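Local coordinates for DNA repair protein RAD7 (Saccharomyces cerevisiae, PDB 5ZB2) that takes part in global genome nucleotide excision repair of nontranscribing DNA, in a complex that includes ABF1 and RAD16, and binds ELC1, at residues A[313-317]-A[338-343]. Numbering follows the deposited sequence.
Sequences IELLL and EAFVAL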
ATOM      1  N   ILE A 313     -36.583  38.392  17.205  1.00 43.69           N
ATOM      2  CA  ILE A 313     -37.429  38.353  18.396  1.00 44.15           C
ATOM      3  C   ILE A 313     -38.378  37.164  18.326  1.00 44.39           C
ATOM      4  O   ILE A 313     -38.502  36.390  19.281  1.00 45.66           O
ATOM      5  CB  ILE A 313     -38.191  39.682  18.559  1.00 46.22           C
ATOM      6  CG1 ILE A 313     -37.202  40.822  18.824  1.00 47.55           C
ATOM      7  CG2 ILE A 313     -39.218  39.589  19.690  1.00 48.00           C
ATOM      8  CD1 ILE A 313     -37.838  42.198  18.900  1.00 49.72           C
ATOM      9  N   GLU A 314     -39.064  37.001  17.191  1.00 44.41           N
ATOM     10  CA  GLU A 314     -39.972  35.868  17.039  1.00 45.02           C
ATOM     11  C   GLU A 314     -39.229  34.546  17.201  1.00 44.76           C
ATOM     12  O   GLU A 314     -39.772  33.588  17.763  1.00 46.01           O
ATOM     13  CB  GLU A 314     -40.669  35.929  15.680  1.00 43.89           C
ATOM     14  CG  GLU A 314     -41.661  37.080  15.520  1.00 46.85           C
ATOM     15  CD  GLU A 314     -42.880  36.954  16.427  1.00 52.77           C
ATOM     16  OE1 GLU A 314     -43.078  35.879  17.032  1.00 52.11           O
ATOM     17  OE2 GLU A 314     -43.644  37.937  16.534  1.00 67.35           O
ATOM     18  N   LEU A 315     -37.987  34.475  16.715  1.00 41.86           N
ATOM     19  CA  LEU A 315     -37.188  33.266  16.892  1.00 42.30           C
ATOM     20  C   LEU A 315     -36.974  32.964  18.372  1.00 43.94           C
ATOM     21  O   LEU A 315     -37.229  31.847  18.836  1.00 44.49           O
ATOM     22  CB  LEU A 315     -35.843  33.414  16.174  1.00 41.66           C
ATOM     23  CG  LEU A 315     -34.809  32.305  16.413  1.00 41.68           C
ATOM     24  CD1 LEU A 315     -35.293  30.974  15.863  1.00 42.25           C
ATOM     25  CD2 LEU A 315     -33.465  32.677  15.801  1.00 43.72           C
ATOM     26  N   LEU A 316     -36.505  33.957  19.131  1.00 43.49           N
ATOM     27  CA  LEU A 316     -36.187  33.736  20.540  1.00 46.47           C
ATOM     28  C   LEU A 316     -37.438  33.436  21.359  1.00 49.22           C
ATOM     29  O   LEU A 316     -37.428  32.539  22.210  1.00 51.23           O
ATOM     30  CB  LEU A 316     -35.464  34.957  21.104  1.00 48.97           C
ATOM     31  CG  LEU A 316     -34.146  35.327  20.421  1.00 46.09           C
ATOM     32  CD1 LEU A 316     -33.706  36.707  20.859  1.00 47.43           C
ATOM     33  CD2 LEU A 316     -33.067  34.300  20.723  1.00 47.97           C
ATOM     34  N   LEU A 317     -38.524  34.170  21.120  1.00 46.58           N
ATOM     35  CA  LEU A 317     -39.729  34.027  21.928  1.00 48.90           C
ATOM     36  C   LEU A 317     -40.535  32.774  21.606  1.00 49.36           C
ATOM     37  O   LEU A 317     -41.484  32.471  22.336  1.00 52.32           O
ATOM     38  CB  LEU A 317     -40.619  35.260  21.760  1.00 49.58           C
ATOM     39  CG  LEU A 317     -40.327  36.429  22.709  1.00 55.33           C
ATOM     40  CD1 LEU A 317     -38.859  36.818  22.673  1.00 56.67           C
ATOM     41  CD2 LEU A 317     -41.199  37.628  22.362  1.00 55.87           C
ATOM     42  N   GLU A 338     -33.057  46.873  20.040  1.00 54.42           N
ATOM     43  CA  GLU A 338     -34.212  46.161  20.577  1.00 58.53           C
ATOM     44  C   GLU A 338     -34.099  44.658  20.359  1.00 55.05           C
ATOM     45  O   GLU A 338     -34.561  43.874  21.197  1.00 56.09           O
ATOM     46  CB  GLU A 338     -35.498  46.693  19.940  1.00 62.05           C
ATOM     47  CG  GLU A 338     -36.777  46.128  20.546  1.00 81.51           C
ATOM     48  CD  GLU A 338     -36.961  46.523  21.999  1.00 92.56           C
ATOM     49  OE1 GLU A 338     -36.234  47.427  22.465  1.00 79.73           O
ATOM     50  OE2 GLU A 338     -37.830  45.929  22.672  1.00 91.03           O
ATOM     51  N   ALA A 339     -33.499  44.233  19.245  1.00 52.53           N
ATOM     52  CA  ALA A 339     -33.331  42.805  19.003  1.00 49.51           C
ATOM     53  C   ALA A 339     -32.539  42.146  20.125  1.00 50.52           C
ATOM     54  O   ALA A 339     -32.891  41.054  20.587  1.00 50.20           O
ATOM     55  CB  ALA A 339     -32.640  42.575  17.658  1.00 46.24           C
ATOM     56  N   PHE A 340     -31.468  42.797  20.582  1.00 51.86           N
ATOM     57  CA  PHE A 340     -30.617  42.202  21.603  1.00 52.86           C
ATOM     58  C   PHE A 340     -31.221  42.299  22.997  1.00 54.31           C
ATOM     59  O   PHE A 340     -30.786  41.573  23.899  1.00 54.63           O
ATOM     60  CB  PHE A 340     -29.239  42.862  21.577  1.00 53.21           C
ATOM     61  CG  PHE A 340     -28.542  42.740  20.255  1.00 52.78           C
ATOM     62  CD1 PHE A 340     -27.910  41.561  19.899  1.00 54.57           C
ATOM     63  CD2 PHE A 340     -28.528  43.796  19.361  1.00 52.11           C
ATOM     64  CE1 PHE A 340     -27.271  41.442  18.680  1.00 54.19           C
ATOM     65  CE2 PHE A 340     -27.887  43.681  18.140  1.00 51.80           C
ATOM     66  CZ  PHE A 340     -27.260  42.505  17.800  1.00 51.61           C
ATOM     67  N   VAL A 341     -32.214  43.170  23.194  1.00 54.86           N
ATOM     68  CA  VAL A 341     -32.929  43.202  24.466  1.00 55.91           C
ATOM     69  C   VAL A 341     -33.514  41.832  24.771  1.00 54.55           C
ATOM     70  O   VAL A 341     -33.452  41.352  25.909  1.00 54.49           O
ATOM     71  CB  VAL A 341     -34.021  44.291  24.439  1.00 59.72           C
ATOM     72  CG1 VAL A 341     -34.808  44.294  25.736  1.00 58.29           C
ATOM     73  CG2 VAL A 341     -33.403  45.661  24.204  1.00 59.46           C
ATOM     74  N   ALA A 342     -34.077  41.174  23.757  1.00 54.05           N
ATOM     75  CA  ALA A 342     -34.689  39.863  23.931  1.00 53.74           C
ATOM     76  C   ALA A 342     -33.681  38.724  23.924  1.00 54.96           C
ATOM     77  O   ALA A 342     -34.052  37.593  24.259  1.00 56.30           O
ATOM     78  CB  ALA A 342     -35.723  39.623  22.830  1.00 55.09           C
ATOM     79  N   LEU A 343     -32.427  38.984  23.555  1.00 52.73           N
ATOM     80  CA  LEU A 343     -31.421  37.929  23.438  1.00 52.09           C
ATOM     81  C   LEU A 343     -30.876  37.606  24.828  1.00 53.03           C
ATOM     82  O   LEU A 343     -29.788  38.029  25.226  1.00 52.22           O
ATOM     83  CB  LEU A 343     -30.314  38.352  22.479  1.00 51.44           C
ATOM     84  CG  LEU A 343     -29.252  37.305  22.136  1.00 51.30           C
ATOM     85  CD1 LEU A 343     -29.883  36.032  21.593  1.00 49.58           C
ATOM     86  CD2 LEU A 343     -28.262  37.875  21.129  1.00 50.12           C
TER
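Leu316 and Leu343, both buried, pack against each other in this apolar contact between the convex-side helix 309-320 and the short helical turn at 337-341 with the two residues that follow it. Their branches meet methyl to methyl, Leu316 CD2 lying 3.7 Å from Leu343 CD1, and the two side chains cross at a slant. Leu316 points toward the other segment; with CG anti to its carbonyl carbon (chi1 -60°), its second methyl, CD1, also reaches the backbone, 3.7 Å from Leu343 CA and 3.5 Å from Ala342 O. That carbonyl has a polar partner as well, a hydrogen bond from Arg321 NH2, just beyond the end of helix 309-320.

Ala342 is the shared apolar point nearer the surface. Its CB, directed at the helix, is approached by three side chains: Leu316 CD1 at 4.1 Å, Leu317 CD1 at 4.2 Å and Ile313 CG1 at 4.4 Å. The small methyl thus fits against residues one helical turn apart, Ile313 and Leu317, with Leu316 beside them. Ile313 is extended (chi2 176°), which carries CD1 toward Glu338, where it meets the aliphatic CG at 4.4 Å. The nearest CA atoms are those of Ile313 and Ala339, 6.1 Å apart.

All the interactions between the two segments are van der Waals contacts. On their other sides, Leu315 packs on Phe288 of helix 281-290, while Phe340 and Leu343 touch Leu367 of helix 361-370. This succession of helices outside a parallel strand ladder is the side-by-side packing of neighbouring convex-side helices in a leucine-rich-repeat solenoid, here in the C-terminal part of the Rad7 LRR domain.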